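Local structure of beta-fructofuranosidase (6NOB) at residues Pro47-Phe55 with Glu179-Glu188; Val164-Thr172 with Val490-Leu498. The protein probably hydrolyses terminal non-reducing beta-D-fructofuranoside residues of sugars such as sucrose. All blocks are in the same frame, centred on the assembly; numbering follows the deposited sequence.

Interaction 1 (Pro47-Phe55 with Glu179-Glu188)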
# COMPACT_ATOMS: atom_id res chain seq x y z
N PRO A 47 -26.78 -7.90 -15.94
CA PRO A 47 -26.94 -9.26 -16.46
C PRO A 47 -27.49 -10.20 -15.41
O PRO A 47 -27.18 -10.09 -14.22
CB PRO A 47 -25.51 -9.64 -16.87
CG PRO A 47 -24.84 -8.34 -17.14
CD PRO A 47 -25.43 -7.37 -16.15
N ILE A 48 -28.33 -11.14 -15.86
CA ILE A 48 -29.11 -11.97 -14.94
C ILE A 48 -28.21 -12.70 -13.95
O ILE A 48 -28.49 -12.74 -12.75
CB ILE A 48 -29.99 -12.96 -15.72
CG1 ILE A 48 -30.63 -12.27 -16.93
CG2 ILE A 48 -31.06 -13.55 -14.81
CD1 ILE A 48 -31.19 -13.26 -17.95
N ALA A 49 -27.12 -13.28 -14.45
CA ALA A 49 -26.30 -14.15 -13.61
C ALA A 49 -25.44 -13.39 -12.61
O ALA A 49 -24.88 -14.02 -11.71
CB ALA A 49 -25.41 -15.02 -14.50
N GLU A 50 -25.33 -12.07 -12.73
CA GLU A 50 -24.41 -11.28 -11.93
C GLU A 50 -25.11 -10.66 -10.73
O GLU A 50 -26.23 -10.16 -10.84
CB GLU A 50 -23.75 -10.18 -12.77
CG GLU A 50 -23.00 -10.69 -13.98
CD GLU A 50 -22.39 -9.57 -14.82
OE1 GLU A 50 -22.25 -8.44 -14.29
OE2 GLU A 50 -22.05 -9.82 -15.99
N ARG A 51 -24.44 -10.70 -9.58
CA ARG A 51 -24.91 -10.01 -8.38
C ARG A 51 -24.27 -8.64 -8.21
O ARG A 51 -24.76 -7.84 -7.41
CB ARG A 51 -24.67 -10.86 -7.13
CG ARG A 51 -23.21 -11.00 -6.75
CD ARG A 51 -23.01 -12.03 -5.65
NE ARG A 51 -21.61 -12.39 -5.51
CZ ARG A 51 -20.78 -11.84 -4.64
NH1 ARG A 51 -21.21 -10.90 -3.80
NH2 ARG A 51 -19.51 -12.23 -4.59
N ARG A 52 -23.17 -8.37 -8.92
CA ARG A 52 -22.54 -7.06 -8.96
C ARG A 52 -22.15 -6.76 -10.40
O ARG A 52 -21.80 -7.67 -11.16
CB ARG A 52 -21.31 -6.99 -8.04
CG ARG A 52 -21.65 -6.93 -6.56
CD ARG A 52 -20.42 -7.11 -5.69
NE ARG A 52 -20.74 -6.92 -4.27
CZ ARG A 52 -19.93 -7.26 -3.27
NH1 ARG A 52 -18.75 -7.81 -3.52
NH2 ARG A 52 -20.31 -7.05 -2.01
N HIS A 53 -22.22 -5.49 -10.77
CA HIS A 53 -21.90 -5.10 -12.14
C HIS A 53 -21.41 -3.66 -12.17
O HIS A 53 -21.95 -2.79 -11.48
CB HIS A 53 -23.11 -5.27 -13.07
CG HIS A 53 -22.82 -4.97 -14.51
ND1 HIS A 53 -22.21 -5.89 -15.35
CD2 HIS A 53 -23.05 -3.87 -15.25
CE1 HIS A 53 -22.08 -5.35 -16.55
NE2 HIS A 53 -22.58 -4.13 -16.52
N HIS A 54 -20.38 -3.42 -12.98
CA HIS A 54 -19.85 -2.09 -13.22
C HIS A 54 -20.50 -1.54 -14.48
O HIS A 54 -20.22 -2.02 -15.59
CB HIS A 54 -18.33 -2.14 -13.34
CG HIS A 54 -17.70 -0.86 -13.80
ND1 HIS A 54 -16.40 -0.79 -14.25
CD2 HIS A 54 -18.18 0.41 -13.85
CE1 HIS A 54 -16.11 0.46 -14.57
NE2 HIS A 54 -17.18 1.20 -14.35
N PHE A 55 -21.37 -0.55 -14.32
CA PHE A 55 -22.02 0.11 -15.44
C PHE A 55 -21.17 1.27 -15.95
O PHE A 55 -20.56 2.00 -15.16
CB PHE A 55 -23.40 0.65 -15.04
CG PHE A 55 -24.40 -0.42 -14.70
CD1 PHE A 55 -25.21 -0.96 -15.69
CD2 PHE A 55 -24.55 -0.85 -13.40
CE1 PHE A 55 -26.14 -1.93 -15.38
CE2 PHE A 55 -25.48 -1.82 -13.09
CZ PHE A 55 -26.28 -2.37 -14.08
N GLU A 179 -10.33 -5.19 -12.89
CA GLU A 179 -11.53 -5.65 -12.21
C GLU A 179 -11.45 -7.16 -12.01
O GLU A 179 -10.64 -7.84 -12.66
CB GLU A 179 -12.78 -5.27 -13.01
CG GLU A 179 -12.96 -3.76 -13.12
CD GLU A 179 -14.23 -3.37 -13.83
OE1 GLU A 179 -15.06 -4.25 -14.14
OE2 GLU A 179 -14.41 -2.16 -14.09
N PRO A 180 -12.27 -7.71 -11.11
CA PRO A 180 -12.24 -9.16 -10.89
C PRO A 180 -12.63 -9.93 -12.13
O PRO A 180 -13.32 -9.42 -13.02
CB PRO A 180 -13.27 -9.37 -9.77
CG PRO A 180 -13.37 -8.06 -9.09
CD PRO A 180 -13.17 -7.04 -10.17
N GLN A 181 -12.18 -11.18 -12.19
CA GLN A 181 -12.63 -12.09 -13.23
C GLN A 181 -14.16 -12.10 -13.27
O GLN A 181 -14.80 -12.05 -12.21
CB GLN A 181 -12.11 -13.51 -12.99
CG GLN A 181 -10.59 -13.65 -12.98
CD GLN A 181 -10.01 -13.50 -11.59
OE1 GLN A 181 -9.93 -12.39 -11.05
NE2 GLN A 181 -9.60 -14.62 -10.99
N PRO A 182 -14.77 -12.14 -14.45
CA PRO A 182 -16.24 -12.05 -14.53
C PRO A 182 -16.97 -13.11 -13.71
O PRO A 182 -18.02 -12.82 -13.12
CB PRO A 182 -16.52 -12.20 -16.03
CG PRO A 182 -15.26 -11.69 -16.69
CD PRO A 182 -14.14 -12.10 -15.78
N GLU A 183 -16.43 -14.33 -13.65
CA GLU A 183 -17.10 -15.40 -12.93
C GLU A 183 -17.20 -15.13 -11.43
O GLU A 183 -18.02 -15.77 -10.76
CB GLU A 183 -16.37 -16.73 -13.17
CG GLU A 183 -16.24 -17.11 -14.64
CD GLU A 183 -14.87 -16.80 -15.21
OE1 GLU A 183 -14.29 -15.76 -14.83
OE2 GLU A 183 -14.37 -17.58 -16.04
N LEU A 184 -16.40 -14.21 -10.90
CA LEU A 184 -16.45 -13.91 -9.48
C LEU A 184 -17.75 -13.22 -9.09
O LEU A 184 -18.08 -13.18 -7.90
CB LEU A 184 -15.25 -13.06 -9.07
CG LEU A 184 -13.94 -13.84 -8.97
CD1 LEU A 184 -12.76 -12.90 -8.85
CD2 LEU A 184 -13.98 -14.81 -7.81
N HIS A 185 -18.49 -12.68 -10.06
CA HIS A 185 -19.77 -12.05 -9.81
C HIS A 185 -20.95 -12.90 -10.26
O HIS A 185 -22.10 -12.47 -10.11
CB HIS A 185 -19.83 -10.68 -10.49
CG HIS A 185 -18.98 -9.64 -9.82
ND1 HIS A 185 -18.72 -8.41 -10.39
CD2 HIS A 185 -18.34 -9.65 -8.63
CE1 HIS A 185 -17.95 -7.71 -9.58
NE2 HIS A 185 -17.70 -8.44 -8.50
N THR A 186 -20.70 -14.09 -10.81
CA THR A 186 -21.75 -15.03 -11.16
C THR A 186 -21.66 -16.33 -10.39
O THR A 186 -22.55 -17.18 -10.53
CB THR A 186 -21.73 -15.32 -12.67
OG1 THR A 186 -20.43 -15.80 -13.05
CG2 THR A 186 -22.04 -14.07 -13.46
N ASP A 187 -20.62 -16.52 -9.59
CA ASP A 187 -20.42 -17.73 -8.80
C ASP A 187 -19.99 -17.29 -7.41
O ASP A 187 -18.85 -16.88 -7.21
CB ASP A 187 -19.39 -18.64 -9.45
CG ASP A 187 -19.27 -19.99 -8.77
OD1 ASP A 187 -19.88 -20.18 -7.69
OD2 ASP A 187 -18.57 -20.87 -9.32
N GLU A 188 -20.91 -17.38 -6.45
CA GLU A 188 -20.62 -16.95 -5.09
C GLU A 188 -19.70 -17.90 -4.34
O GLU A 188 -19.22 -17.55 -3.26
CB GLU A 188 -21.92 -16.77 -4.30
CG GLU A 188 -22.77 -15.61 -4.78
CD GLU A 188 -24.07 -15.49 -4.01
OE1 GLU A 188 -24.98 -16.33 -4.22
OE2 GLU A 188 -24.19 -14.56 -3.18
O HOH W 1 -25.01 -16.66 -11.40
O HOH W 2 -17.29 -13.80 -5.32
O HOH W 3 -17.05 -8.33 -5.70
O HOH W 4 -19.62 -7.96 -12.99

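Interaction 2 (Val164-Thr172 with Val490-Leu498)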
# COMPACT_ATOMS: atom_id res chain seq x y z
N VAL A 164 -2.88 9.51 -10.41
CA VAL A 164 -1.71 10.05 -11.09
C VAL A 164 -1.28 11.34 -10.41
O VAL A 164 -2.10 12.03 -9.79
CB VAL A 164 -1.99 10.26 -12.59
CG1 VAL A 164 -2.81 11.53 -12.82
CG2 VAL A 164 -0.71 10.28 -13.39
N SER A 165 0.01 11.66 -10.50
CA SER A 165 0.54 12.81 -9.78
C SER A 165 1.77 13.34 -10.48
O SER A 165 2.50 12.60 -11.15
CB SER A 165 0.89 12.44 -8.33
OG SER A 165 1.77 13.38 -7.74
N ARG A 166 2.00 14.64 -10.32
CA ARG A 166 3.20 15.30 -10.82
C ARG A 166 4.24 15.55 -9.74
O ARG A 166 5.36 15.98 -10.07
CB ARG A 166 2.84 16.63 -11.49
CG ARG A 166 1.93 16.50 -12.71
CD ARG A 166 1.81 17.84 -13.44
NE ARG A 166 1.19 17.71 -14.76
CZ ARG A 166 1.80 17.20 -15.83
NH1 ARG A 166 3.05 16.78 -15.75
NH2 ARG A 166 1.15 17.12 -16.98
N ASP A 167 3.92 15.31 -8.47
CA ASP A 167 4.87 15.62 -7.40
C ASP A 167 4.92 14.56 -6.30
O ASP A 167 5.56 14.80 -5.27
CB ASP A 167 4.54 16.99 -6.78
CG ASP A 167 3.15 17.04 -6.16
OD1 ASP A 167 2.46 16.00 -6.11
OD2 ASP A 167 2.75 18.14 -5.71
N LEU A 168 4.26 13.41 -6.48
CA LEU A 168 4.20 12.33 -5.50
C LEU A 168 3.48 12.72 -4.22
O LEU A 168 3.43 11.94 -3.27
CB LEU A 168 5.61 11.82 -5.16
CG LEU A 168 6.35 11.02 -6.22
CD1 LEU A 168 7.84 11.01 -5.93
CD2 LEU A 168 5.80 9.60 -6.30
N VAL A 169 2.91 13.93 -4.18
CA VAL A 169 2.22 14.45 -3.00
C VAL A 169 0.73 14.67 -3.29
O VAL A 169 -0.13 14.19 -2.53
CB VAL A 169 2.88 15.74 -2.49
CG1 VAL A 169 2.04 16.37 -1.39
CG2 VAL A 169 4.29 15.46 -2.01
N HIS A 170 0.41 15.38 -4.36
CA HIS A 170 -0.97 15.67 -4.75
C HIS A 170 -1.41 14.70 -5.84
O HIS A 170 -0.69 14.50 -6.82
CB HIS A 170 -1.11 17.11 -5.24
CG HIS A 170 -0.64 18.14 -4.27
ND1 HIS A 170 0.65 18.63 -4.28
CD2 HIS A 170 -1.27 18.78 -3.26
CE1 HIS A 170 0.79 19.53 -3.32
NE2 HIS A 170 -0.37 19.63 -2.69
N TRP A 171 -2.59 14.12 -5.68
CA TRP A 171 -3.04 13.02 -6.53
C TRP A 171 -4.33 13.38 -7.26
O TRP A 171 -5.22 14.02 -6.70
CB TRP A 171 -3.24 11.75 -5.70
CG TRP A 171 -1.93 11.28 -5.16
CD1 TRP A 171 -1.40 11.56 -3.93
CD2 TRP A 171 -0.95 10.50 -5.85
NE1 TRP A 171 -0.16 10.98 -3.81
CE2 TRP A 171 0.14 10.32 -4.98
CE3 TRP A 171 -0.91 9.91 -7.12
CZ2 TRP A 171 1.27 9.59 -5.33
CZ3 TRP A 171 0.22 9.19 -7.47
CH2 TRP A 171 1.29 9.03 -6.58
N THR A 172 -4.39 12.97 -8.53
CA THR A 172 -5.57 13.12 -9.37
C THR A 172 -6.16 11.74 -9.63
O THR A 172 -5.46 10.84 -10.09
CB THR A 172 -5.20 13.81 -10.69
OG1 THR A 172 -4.82 15.17 -10.45
CG2 THR A 172 -6.38 13.79 -11.65
N VAL A 490 10.63 11.63 0.50
CA VAL A 490 11.22 12.26 -0.66
C VAL A 490 11.18 13.78 -0.51
O VAL A 490 10.38 14.33 0.26
CB VAL A 490 10.52 11.81 -1.96
CG1 VAL A 490 10.62 10.31 -2.12
CG2 VAL A 490 9.06 12.25 -1.95
N SER A 491 12.06 14.45 -1.25
CA SER A 491 12.18 15.90 -1.12
C SER A 491 10.85 16.60 -1.37
O SER A 491 10.57 17.63 -0.75
CB SER A 491 13.26 16.42 -2.07
OG SER A 491 12.83 16.39 -3.42
N GLU A 492 10.02 16.05 -2.26
CA GLU A 492 8.74 16.69 -2.57
C GLU A 492 7.82 16.73 -1.36
O GLU A 492 7.03 17.67 -1.21
CB GLU A 492 8.06 15.97 -3.73
CG GLU A 492 8.81 16.08 -5.05
CD GLU A 492 9.78 14.94 -5.26
OE1 GLU A 492 10.16 14.28 -4.27
OE2 GLU A 492 10.15 14.69 -6.42
N VAL A 493 7.89 15.72 -0.48
CA VAL A 493 7.06 15.72 0.72
C VAL A 493 7.40 16.93 1.59
O VAL A 493 6.51 17.66 2.05
CB VAL A 493 7.24 14.40 1.50
CG1 VAL A 493 6.84 14.57 2.95
CG2 VAL A 493 6.43 13.30 0.84
N TYR A 494 8.70 17.18 1.81
CA TYR A 494 9.11 18.35 2.57
C TYR A 494 8.69 19.64 1.87
O TYR A 494 8.22 20.58 2.52
CB TYR A 494 10.62 18.34 2.78
CG TYR A 494 11.14 17.18 3.62
CD1 TYR A 494 10.92 17.14 4.99
CD2 TYR A 494 11.86 16.15 3.04
CE1 TYR A 494 11.41 16.10 5.76
CE2 TYR A 494 12.34 15.10 3.80
CZ TYR A 494 12.11 15.08 5.16
OH TYR A 494 12.60 14.03 5.92
N ARG A 495 8.86 19.70 0.54
CA ARG A 495 8.57 20.92 -0.19
C ARG A 495 7.08 21.26 -0.17
O ARG A 495 6.71 22.42 0.00
CB ARG A 495 9.06 20.79 -1.63
CG ARG A 495 8.91 22.06 -2.47
CD ARG A 495 9.20 21.79 -3.95
NE ARG A 495 8.13 21.01 -4.58
CZ ARG A 495 8.32 20.13 -5.56
NH1 ARG A 495 9.54 19.91 -6.03
NH2 ARG A 495 7.29 19.47 -6.07
N GLU A 496 6.22 20.25 -0.33
CA GLU A 496 4.79 20.51 -0.49
C GLU A 496 4.02 20.55 0.83
O GLU A 496 3.04 21.29 0.93
CB GLU A 496 4.17 19.46 -1.41
CG GLU A 496 4.77 19.42 -2.82
CD GLU A 496 4.57 20.71 -3.59
OE1 GLU A 496 3.53 21.37 -3.41
OE2 GLU A 496 5.47 21.07 -4.38
N LEU A 497 4.44 19.77 1.84
CA LEU A 497 3.62 19.57 3.02
C LEU A 497 4.00 20.43 4.22
O LEU A 497 3.16 20.65 5.10
CB LEU A 497 3.66 18.09 3.46
CG LEU A 497 3.02 17.08 2.50
CD1 LEU A 497 3.00 15.69 3.12
CD2 LEU A 497 1.63 17.53 2.11
N LEU A 498 5.24 20.92 4.28
CA LEU A 498 5.68 21.70 5.43
C LEU A 498 5.16 23.13 5.32
O LEU A 498 5.48 23.85 4.37
CB LEU A 498 7.21 21.69 5.54
CG LEU A 498 7.82 20.61 6.43
CD1 LEU A 498 7.38 19.23 5.98
CD2 LEU A 498 9.33 20.73 6.39
O HOH W 5 7.52 18.25 -8.87
O HOH W 6 3.85 20.36 -7.17

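Interaction 1 (Pro47-Phe55 with Glu179-Glu188)
R51 N donates to H185 O, 3.0 Å away and nearly in line with the carbonyl, joining the residue just before strand 52-58 to the last residue of the 3-10 segment 182-185. E50 CA leans on the same oxygen in a CA-H...O contact of 3.2 Å. A second polar link pairs H54 with E179: H54 CG lies opposite the backbone N (chi1 171°), carrying the ring toward E179, and ND1 faces OE2 in a hydrogen bond modelled at a doubtfully short 2.4 Å, while NE2 bonds D18.

H185 suits the middle, offering a flat face and, at its rim, two nitrogens that waters can reach. R52 CB sits 3.7 Å from the ring centroid, almost on its normal, a CH-pi contact. Water 3 joins NE2 to R52 NH1, which also forms a salt bridge with D156; water 4 joins ND1 to R52 O. Farther out, T186 CG2 lies 3.7 Å from A49 CB, small groups that let the chains approach, and water 1 ties A49 O to T186 O. The extended R51 chain crosses E188, its NE 3.5 Å from E188 CG.

This is a hydrated surface junction, held by one backbone bond, the H54-E179 pair, an imidazole face under R52 and bridging waters.

Interaction 2 (Val164-Thr172 with Val490-Leu498)
The loop after strand 159-165 meets the short helix 491-497 with D167 nearest E492 and V169 nearest V493, their CA atoms 6.3 and 6.2 Å apart. L168 takes a positive phi of 65° within the loop of the hairpin formed by strands 159-165 and 172-173. S165 OG accepts from D167 N, an ST turn, and D167 OD1 accepts from V169 N and H170 N, forming an Asx turn and Asx motif. Asp suits this place because its short side chain folds back onto its own loop, CG lying between backbone N and carbonyl carbon (chi1 61°).

D167 OD2 uses its syn lone pair to receive H170 ND1 at 2.6 Å, in the ring plane, which fixes the imidazole with CE1 3.3 Å from E496 OE1. R495 grips E496 OE2 side-on through NE and NH2, a salt bridge that probably eases the nearness of the D167 and E496 carboxylates; water 6 also links them, weakly at E496.

V169 makes the main apolar contact: CG1 packs 3.7 Å from L497 CD2, and CG2 lies against V493 and the carbonyl of E492. E492 CB touches D167 O at 3.2 Å while its carboxylate turns away to R447. L168 CD1 lies by V490 CG2, at the N-cap.

Here a hairpin loop of the family 32 catalytic propeller packs on the helix leading into the C-terminal beta-sandwich, a two-domain architecture characteristic of this family.

The two contacts lie far apart, their centres about 37 Å from each other and their nearest atoms about 16 Å, and do not touch. Both use chain next to the short strand 172-173: interaction 2 the hairpin loop that runs into it, interaction 1 the loop that follows. Interaction 1 is peripheral, its centre about 26 Å from that of the chain, and joins a strand of the N-terminal region to that loop through polar groups and waters. Interaction 2 lies deeper, at about 17 Å, and is partly buried, an apolar patch round V169 bordered by charged groups, its direct hydrogen bonds staying within each segment. Together they attach the same part of the chain to its N-terminal and C-terminal neighbours.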